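Side-chain contacts in 3-oxoacyl-[acyl-carrier-protein] reductase (Sinorhizobium meliloti, PDB 3U9L), which is a short-chain dehydrogenase/reductase that probably reduces 3-oxoacyl groups carried on acyl carrier protein with NADPH: residues A51-A54 and R55-V59; P206-H209 and A210-A213; H264-P267 and A268-A272; V274-S277 and V278-L282. One frame throughout, in Å; residues are numbered along the deposited sequence.

In the fold
All four contacts are local, each within one continuous run of chain, and they differ in what surrounds them. Interactions 1 and 2 lie at the surface, 45 Å apart between centres: the first closes helix 44-57 with a Schellman turn, the second opens helix 209-217 with an aspartate N-cap. Interactions 3 and 4 are partly buried and adjoin, H264 CE1 packing at 3.6 Å on F276 CB where strand 262-265 leads into helix 272-289. Carboxylates gripped by backbone N-H groups and waters dominate interaction 3, whereas regular helix bonds and a buried aromatic ring mark interaction 4. Interactions 2, 3 and 4 touch the second subunit; interaction 1 touches no other chain of the assembly.

Interaction 1 (A51-A54 and R55-V59); sequences AGFA and RDNDV
F53 and N57, one helical turn apart, meet through both a hydrogen bond and an amide-aromatic contact. Among the hydrogen bonds, F53 O is gripped twice by N57: by the backbone N at 3.0 Å and by the side-chain ND2 at 2.9 Å. The two donors reach the carbonyl from opposite faces of its plane, and the ND2 bond is bent, with an angle of 145° at the hydrogen. R55 N to A51 O and D56 N to G52 O continue the regular helical ladder. The helix then closes in a Schellman motif: D58, with positive phi, is the C-prime residue, V59 N reaches back to A54 O at 3.1 Å, and a weak bond runs from D58 N to R55 O.

The amide-aromatic contact uses the same nitrogen, for ND2 of N57 sits 3.1 Å above the plane of the F53 ring, over its centre. Ring and amide planes are inclined at 46°, so the amide is not stacked flat. With CG anti to its carbonyl carbon (chi1 -71°), N57 turns its side chain back along the helix and brings ND2 over the F53 ring.

Apolar packing is lighter. V59 CG2 comes within 4.2 Å of F53 CE1 and equally near A54 CB, bringing the chain back against the last turn. On another side of the helix the extended R55 chain runs back, and one face of its guanidinium lies over A51 CB.

Helix 44-57 is the crossover of the beta-alpha-beta unit between strands 31-36 and 61-65; F53 packs on E23 and V59 on A26 of helix 16-27.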
# COMPACT_ATOMS: atom_id res chain seq x y z
N ALA A 51 -27.90 19.80 -0.72
CA ALA A 51 -28.97 20.35 0.11
C ALA A 51 -30.31 20.41 -0.68
O ALA A 51 -31.37 20.10 -0.16
CB ALA A 51 -28.58 21.75 0.58
N GLY A 52 -30.24 20.79 -1.96
CA GLY A 52 -31.41 20.86 -2.80
C GLY A 52 -32.05 19.50 -2.96
O GLY A 52 -33.27 19.36 -2.88
N PHE A 53 -31.23 18.48 -3.23
CA PHE A 53 -31.71 17.09 -3.30
C PHE A 53 -32.39 16.66 -2.01
O PHE A 53 -33.45 16.05 -2.03
CB PHE A 53 -30.55 16.11 -3.58
CG PHE A 53 -30.98 14.65 -3.56
CD1 PHE A 53 -31.02 13.93 -2.37
CD2 PHE A 53 -31.35 14.02 -4.77
CE1 PHE A 53 -31.41 12.61 -2.35
CE2 PHE A 53 -31.76 12.69 -4.78
CZ PHE A 53 -31.79 11.98 -3.57
N ALA A 54 -31.78 16.95 -0.88
CA ALA A 54 -32.32 16.53 0.42
C ALA A 54 -33.69 17.13 0.67
O ALA A 54 -34.58 16.45 1.19
CB ALA A 54 -31.40 16.95 1.53
N ARG A 55 -33.87 18.42 0.35
CA ARG A 55 -35.17 19.07 0.63
C ARG A 55 -36.20 18.63 -0.41
O ARG A 55 -37.38 18.43 -0.10
CB ARG A 55 -35.04 20.58 0.57
CG ARG A 55 -34.53 21.23 1.81
CD ARG A 55 -33.90 22.54 1.38
NE ARG A 55 -32.92 23.08 2.33
CZ ARG A 55 -31.83 23.76 1.94
NH1 ARG A 55 -31.58 23.93 0.63
NH2 ARG A 55 -30.98 24.22 2.85
N ASP A 56 -35.74 18.47 -1.65
CA ASP A 56 -36.69 18.06 -2.66
C ASP A 56 -37.24 16.68 -2.37
O ASP A 56 -38.38 16.40 -2.68
CB ASP A 56 -36.10 18.11 -4.07
CG ASP A 56 -37.18 17.92 -5.15
OD1 ASP A 56 -38.05 18.85 -5.32
OD2 ASP A 56 -37.19 16.82 -5.75
N ASN A 57 -36.44 15.80 -1.75
CA ASN A 57 -36.89 14.45 -1.53
C ASN A 57 -37.34 14.23 -0.12
O ASN A 57 -37.82 13.15 0.22
CB ASN A 57 -35.80 13.45 -1.87
CG ASN A 57 -35.55 13.38 -3.33
OD1 ASN A 57 -36.35 12.85 -4.06
ND2 ASN A 57 -34.46 13.96 -3.79
N ASP A 58 -37.21 15.25 0.71
CA ASP A 58 -37.58 15.12 2.12
C ASP A 58 -36.84 13.96 2.82
O ASP A 58 -37.46 13.11 3.50
CB ASP A 58 -39.11 14.96 2.29
CG ASP A 58 -39.57 15.27 3.73
OD1 ASP A 58 -38.80 15.90 4.50
OD2 ASP A 58 -40.72 14.89 4.10
N VAL A 59 -35.51 13.98 2.73
CA VAL A 59 -34.68 12.96 3.37
C VAL A 59 -33.72 13.59 4.37
O VAL A 59 -33.36 14.78 4.25
CB VAL A 59 -33.86 12.16 2.35
CG1 VAL A 59 -34.75 11.29 1.50
CG2 VAL A 59 -32.99 13.10 1.49

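Interaction 2 (P206-H209 and A210-A213); sequences PDDH and ARQA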
# COMPACT_ATOMS: atom_id res chain seq x y z
N PRO A 206 2.69 14.88 -12.30
CA PRO A 206 4.01 15.03 -11.68
C PRO A 206 4.46 16.48 -11.53
O PRO A 206 4.21 17.29 -12.43
CB PRO A 206 4.92 14.26 -12.62
CG PRO A 206 3.98 13.21 -13.27
CD PRO A 206 2.66 13.85 -13.37
N ASP A 207 5.07 16.81 -10.39
CA ASP A 207 5.70 18.11 -10.19
C ASP A 207 7.02 18.25 -10.95
O ASP A 207 7.47 19.37 -11.14
CB ASP A 207 6.04 18.36 -8.71
CG ASP A 207 4.84 18.73 -7.88
OD1 ASP A 207 3.81 19.16 -8.45
OD2 ASP A 207 4.91 18.61 -6.62
N ASP A 208 7.67 17.14 -11.31
CA ASP A 208 8.97 17.16 -11.96
C ASP A 208 8.78 17.16 -13.49
O ASP A 208 8.88 16.13 -14.15
CB ASP A 208 9.86 15.98 -11.53
CG ASP A 208 11.33 16.12 -12.00
OD1 ASP A 208 11.60 16.95 -12.91
OD2 ASP A 208 12.21 15.37 -11.50
N HIS A 209 8.52 18.34 -14.05
CA HIS A 209 8.15 18.46 -15.45
C HIS A 209 9.26 18.01 -16.36
O HIS A 209 9.01 17.35 -17.37
CB HIS A 209 7.78 19.93 -15.77
CG HIS A 209 6.60 20.42 -14.99
ND1 HIS A 209 5.50 19.63 -14.71
CD2 HIS A 209 6.36 21.62 -14.39
CE1 HIS A 209 4.63 20.31 -13.99
NE2 HIS A 209 5.13 21.53 -13.78
N ALA A 210 10.48 18.39 -16.03
CA ALA A 210 11.64 18.01 -16.82
C ALA A 210 11.81 16.49 -16.90
O ALA A 210 12.11 15.97 -17.98
CB ALA A 210 12.90 18.63 -16.22
N ARG A 211 11.68 15.79 -15.76
CA ARG A 211 11.74 14.33 -15.77
C ARG A 211 10.61 13.72 -16.62
O ARG A 211 10.83 12.80 -17.38
CB ARG A 211 11.69 13.74 -14.35
CG ARG A 211 11.87 12.23 -14.29
CD ARG A 211 13.33 11.89 -14.10
NE ARG A 211 13.88 12.69 -12.99
CZ ARG A 211 14.57 12.23 -11.94
NH1 ARG A 211 14.82 10.94 -11.76
NH2 ARG A 211 15.00 13.12 -11.05
N GLN A 212 9.40 14.26 -16.48
CA GLN A 212 8.30 13.81 -17.30
C GLN A 212 8.60 14.06 -18.79
O GLN A 212 8.38 13.18 -19.65
CB GLN A 212 7.03 14.55 -16.89
CG GLN A 212 5.83 14.20 -17.74
CD GLN A 212 4.51 14.56 -17.05
OE1 GLN A 212 4.39 15.59 -16.41
NE2 GLN A 212 3.53 13.66 -17.16
N ALA A 213 9.17 15.24 -19.09
CA ALA A 213 9.52 15.52 -20.50
C ALA A 213 10.55 14.52 -21.04
O ALA A 213 10.46 14.12 -22.20
CB ALA A 213 9.96 16.97 -20.71
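The backbone turns from a loop into helix 209-217 at D208, the N-cap residue, whose carbonyl O receives Q212 N at 3.0 Å while H209 O receives A213 N in the next bond of the helix. The cap itself is made by the D208 side chain: OD1 accepts R211 N at 3.1 Å, a fairly straight bond (166° at the hydrogen) that arrives from above the carboxylate plane. CG lies anti to the backbone N (chi1 -170°), which brings the carboxylate beside the first turn, within reach of R211 N.

The other oxygen, OD2, pairs chiefly with R127 of the second subunit and makes a longer salt bridge, 3.5 Å, to R211 NE. R211 bends at chi2 and chi3 to bring its guanidinium back beside the cap, its plane nearly perpendicular (81°) to that of the carboxylate. Its NH1 is paired with E104 of the same chain and also bonds to R127 O of the second subunit, so the helix start is tied into the dimer contact.

P206 lies before the cap and is crossed at about a right angle by the side chain of Q212, whose NE2 stands 3.9 Å from P206 CD.

Interaction 3 (H264-P267 and A268-A272); sequences HVDP and AEDGA
D266 reaches across the turn that follows strand 262-265 and holds the backbone of D270 with its carboxylate. From CB, the torsion that sets CG anti to the backbone N (chi1 171°) sends the group forward over the next residues, and CG lies 3.3 Å from E269 N. Of its two oxygens, OD1 faces A268 CB and two waters. One water lies between it and D270 OD2, the other between it and A268 N, though these waters have more acceptors near them than protons to give. OD2 accepts D270 N at 2.7 Å, on the syn side and 23° out of the carboxylate plane. It also lies 3.1 Å from D270 OD1; the two side chains cross at about a right angle, their carboxylate planes 47° apart. These like charges would be expected to oppose each other, a cost that the backbone N-H groups, and perhaps the water between them, may offset.

The main chain beside it makes a type I beta turn from D266 to E269, closed by E269 N to D266 O at 2.9 Å. A second feature follows at once: D270 OD1 accepts A272 N at 3.0 Å, an Asx turn leading into helix 272-289, for which G271 is the N-cap residue. D270 OD2 is further held by the hydroxyl of S147. E269 bends at chi2, and OE2 receives a water at 2.6 Å that also bonds weakly to D266 O.

R289 of the second subunit donates to A268 O. At the strand end, the H264 ring points back toward the new helix, CE1 lying 3.4 Å from A272 O.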
# COMPACT_ATOMS: atom_id res chain seq x y z
N HIS A 264 -17.79 -6.49 -5.00
CA HIS A 264 -17.12 -6.11 -6.24
C HIS A 264 -18.13 -5.43 -7.16
O HIS A 264 -19.19 -5.99 -7.44
CB HIS A 264 -16.43 -7.34 -6.87
CG HIS A 264 -15.39 -7.94 -5.97
ND1 HIS A 264 -14.11 -7.42 -5.85
CD2 HIS A 264 -15.44 -8.97 -5.08
CE1 HIS A 264 -13.44 -8.10 -4.94
NE2 HIS A 264 -14.22 -9.04 -4.44
N VAL A 265 -17.82 -4.22 -7.61
CA VAL A 265 -18.66 -3.52 -8.57
C VAL A 265 -17.80 -3.03 -9.72
O VAL A 265 -17.29 -1.92 -9.69
CB VAL A 265 -19.35 -2.33 -7.92
CG1 VAL A 265 -20.34 -1.64 -8.90
CG2 VAL A 265 -20.10 -2.76 -6.61
N ASP A 266 -17.57 -3.89 -10.71
CA ASP A 266 -16.51 -3.65 -11.70
C ASP A 266 -17.00 -4.07 -13.10
O ASP A 266 -16.74 -5.18 -13.55
CB ASP A 266 -15.20 -4.38 -11.32
CG ASP A 266 -14.13 -4.32 -12.45
OD1 ASP A 266 -14.20 -3.41 -13.34
OD2 ASP A 266 -13.23 -5.18 -12.46
N PRO A 267 -17.74 -3.20 -13.77
CA PRO A 267 -18.21 -3.48 -15.14
C PRO A 267 -17.10 -3.81 -16.17
O PRO A 267 -17.34 -4.58 -17.11
CB PRO A 267 -18.86 -2.16 -15.59
CG PRO A 267 -19.08 -1.35 -14.33
CD PRO A 267 -18.09 -1.85 -13.29
N ALA A 268 -15.91 -3.24 -16.03
CA ALA A 268 -14.84 -3.57 -16.93
C ALA A 268 -14.27 -4.96 -16.65
O ALA A 268 -13.48 -5.43 -17.44
CB ALA A 268 -13.75 -2.56 -16.84
N GLU A 269 -14.63 -5.57 -15.50
CA GLU A 269 -14.17 -6.93 -15.17
C GLU A 269 -12.64 -7.07 -15.27
O GLU A 269 -12.13 -7.91 -15.99
CB GLU A 269 -14.87 -7.96 -16.07
CG GLU A 269 -16.43 -7.96 -15.96
CD GLU A 269 -16.92 -8.52 -14.60
OE1 GLU A 269 -16.07 -9.08 -13.84
OE2 GLU A 269 -18.13 -8.39 -14.26
N ASP A 270 -11.92 -6.23 -14.53
CA ASP A 270 -10.47 -6.31 -14.50
C ASP A 270 -9.90 -7.48 -13.61
O ASP A 270 -8.68 -7.63 -13.54
CB ASP A 270 -9.83 -4.98 -14.07
CG ASP A 270 -10.11 -4.61 -12.60
OD1 ASP A 270 -10.25 -5.53 -11.71
OD2 ASP A 270 -10.22 -3.36 -12.35
N GLY A 271 -10.76 -8.27 -12.97
CA GLY A 271 -10.32 -9.48 -12.27
C GLY A 271 -10.14 -9.36 -10.75
O GLY A 271 -9.80 -10.32 -10.07
N ALA A 272 -10.34 -8.17 -10.20
CA ALA A 272 -10.15 -7.99 -8.75
C ALA A 272 -11.11 -8.91 -7.98
O ALA A 272 -10.81 -9.25 -6.85
CB ALA A 272 -10.33 -6.55 -8.32
O HOH W 1 -11.90 -1.88 -13.75
O HOH W 2 -15.20 -1.41 -14.36
O HOH W 3 -19.55 -6.56 -13.14

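Interaction 4 (V274-S277 and V278-L282); sequences VGFS and VLDRL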
# COMPACT_ATOMS: atom_id res chain seq x y z
N VAL A 274 -11.63 -11.99 -8.65
CA VAL A 274 -10.91 -13.23 -8.60
C VAL A 274 -9.70 -13.05 -7.70
O VAL A 274 -9.46 -13.85 -6.79
CB VAL A 274 -10.39 -13.63 -10.04
CG1 VAL A 274 -9.60 -14.90 -9.95
CG2 VAL A 274 -11.53 -13.86 -10.98
N GLY A 275 -8.89 -12.01 -7.95
CA GLY A 275 -7.74 -11.76 -7.09
C GLY A 275 -8.13 -11.70 -5.59
O GLY A 275 -7.56 -12.38 -4.74
N PHE A 276 -9.11 -10.87 -5.25
CA PHE A 276 -9.45 -10.72 -3.85
C PHE A 276 -10.07 -11.97 -3.26
O PHE A 276 -9.93 -12.22 -2.09
CB PHE A 276 -10.37 -9.52 -3.59
CG PHE A 276 -9.61 -8.20 -3.38
CD1 PHE A 276 -8.65 -8.07 -2.40
CD2 PHE A 276 -9.87 -7.09 -4.18
CE1 PHE A 276 -7.96 -6.86 -2.22
CE2 PHE A 276 -9.18 -5.87 -4.02
CZ PHE A 276 -8.25 -5.76 -3.02
N SER A 277 -10.80 -12.73 -4.04
CA SER A 277 -11.43 -13.86 -3.44
C SER A 277 -10.36 -14.94 -3.11
O SER A 277 -10.46 -15.64 -2.09
CB SER A 277 -12.55 -14.37 -4.35
OG SER A 277 -11.92 -15.21 -5.30
N VAL A 278 -9.31 -15.04 -3.93
CA VAL A 278 -8.12 -15.82 -3.54
C VAL A 278 -7.40 -15.21 -2.33
O VAL A 278 -7.15 -15.93 -1.33
CB VAL A 278 -7.10 -16.00 -4.73
CG1 VAL A 278 -5.80 -16.62 -4.21
CG2 VAL A 278 -7.74 -16.86 -5.84
N LEU A 279 -7.08 -13.91 -2.36
CA LEU A 279 -6.43 -13.33 -1.15
C LEU A 279 -7.26 -13.50 0.13
O LEU A 279 -6.69 -13.80 1.19
CB LEU A 279 -6.08 -11.85 -1.25
CG LEU A 279 -5.17 -11.50 -2.44
CD1 LEU A 279 -4.80 -10.01 -2.45
CD2 LEU A 279 -3.91 -12.37 -2.54
N ASP A 280 -8.56 -13.21 0.06
CA ASP A 280 -9.44 -13.36 1.21
C ASP A 280 -9.38 -14.81 1.76
O ASP A 280 -9.44 -15.02 2.97
CB ASP A 280 -10.89 -13.06 0.84
CG ASP A 280 -11.13 -11.56 0.53
OD1 ASP A 280 -10.22 -10.71 0.79
OD2 ASP A 280 -12.25 -11.23 0.04
N ARG A 281 -9.35 -15.79 0.86
CA ARG A 281 -9.36 -17.21 1.22
C ARG A 281 -8.04 -17.57 1.93
O ARG A 281 -8.03 -18.24 2.97
CB ARG A 281 -9.49 -18.06 -0.04
CG ARG A 281 -9.60 -19.53 0.20
CD ARG A 281 -11.04 -19.83 0.61
NE ARG A 281 -11.23 -21.22 1.02
CZ ARG A 281 -12.40 -21.79 1.23
NH1 ARG A 281 -13.54 -21.12 1.02
NH2 ARG A 281 -12.42 -23.08 1.59
N LEU A 282 -6.93 -17.15 1.37
CA LEU A 282 -5.60 -17.36 1.98
C LEU A 282 -5.47 -16.70 3.37
O LEU A 282 -4.85 -17.23 4.26
CB LEU A 282 -4.46 -16.81 1.08
CG LEU A 282 -4.30 -17.46 -0.31
CD1 LEU A 282 -3.40 -16.56 -1.28
CD2 LEU A 282 -3.83 -18.86 -0.16
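V278 and V274 are joined one turn apart by a nearly straight backbone bond, V278 N to V274 O at 3.1 Å. Three more hydrogen bonds of the same i to i+4 kind run across the contact: L279 N to G275 O, D280 N to F276 O at 2.7 Å, and R281 N to S277 O, the last more bent and reaching its carbonyl from above the plane. A side-chain bond adds to them. S277 OG, set between the backbone N and the carbonyl carbon (chi1 84°), turns back to donate to V274 O at 3.2 Å. That carbonyl therefore holds two donors, both on the same face of its plane, and the serine hydroxyl spends its proton within its own helix.

Charge enters through D280. Its carboxylate lies beside F276 O, CG at 3.0 Å, without a proton to share between the oxygens; the strongest partner of OD1 is R262, which forms a salt bridge with it. R262 also makes a cation-pi contact with F276, so one arginine joins the two side chains.

Apolar contact is made by F276 CD1 and L279 CD1, 4.3 Å apart. The aromatic ring packs on S149 and A150 of its own chain, while L279 meets A150 of the second subunit. V278 packs on G275 and L282 on G271, both of the second subunit.

Helix 272-289, which follows strand 262-265, the outermost of this chain's parallel Rossmann-type sheet on that side, thus presents one side to its own subunit and another to the dimer partner, within the fold of a short-chain dehydrogenase.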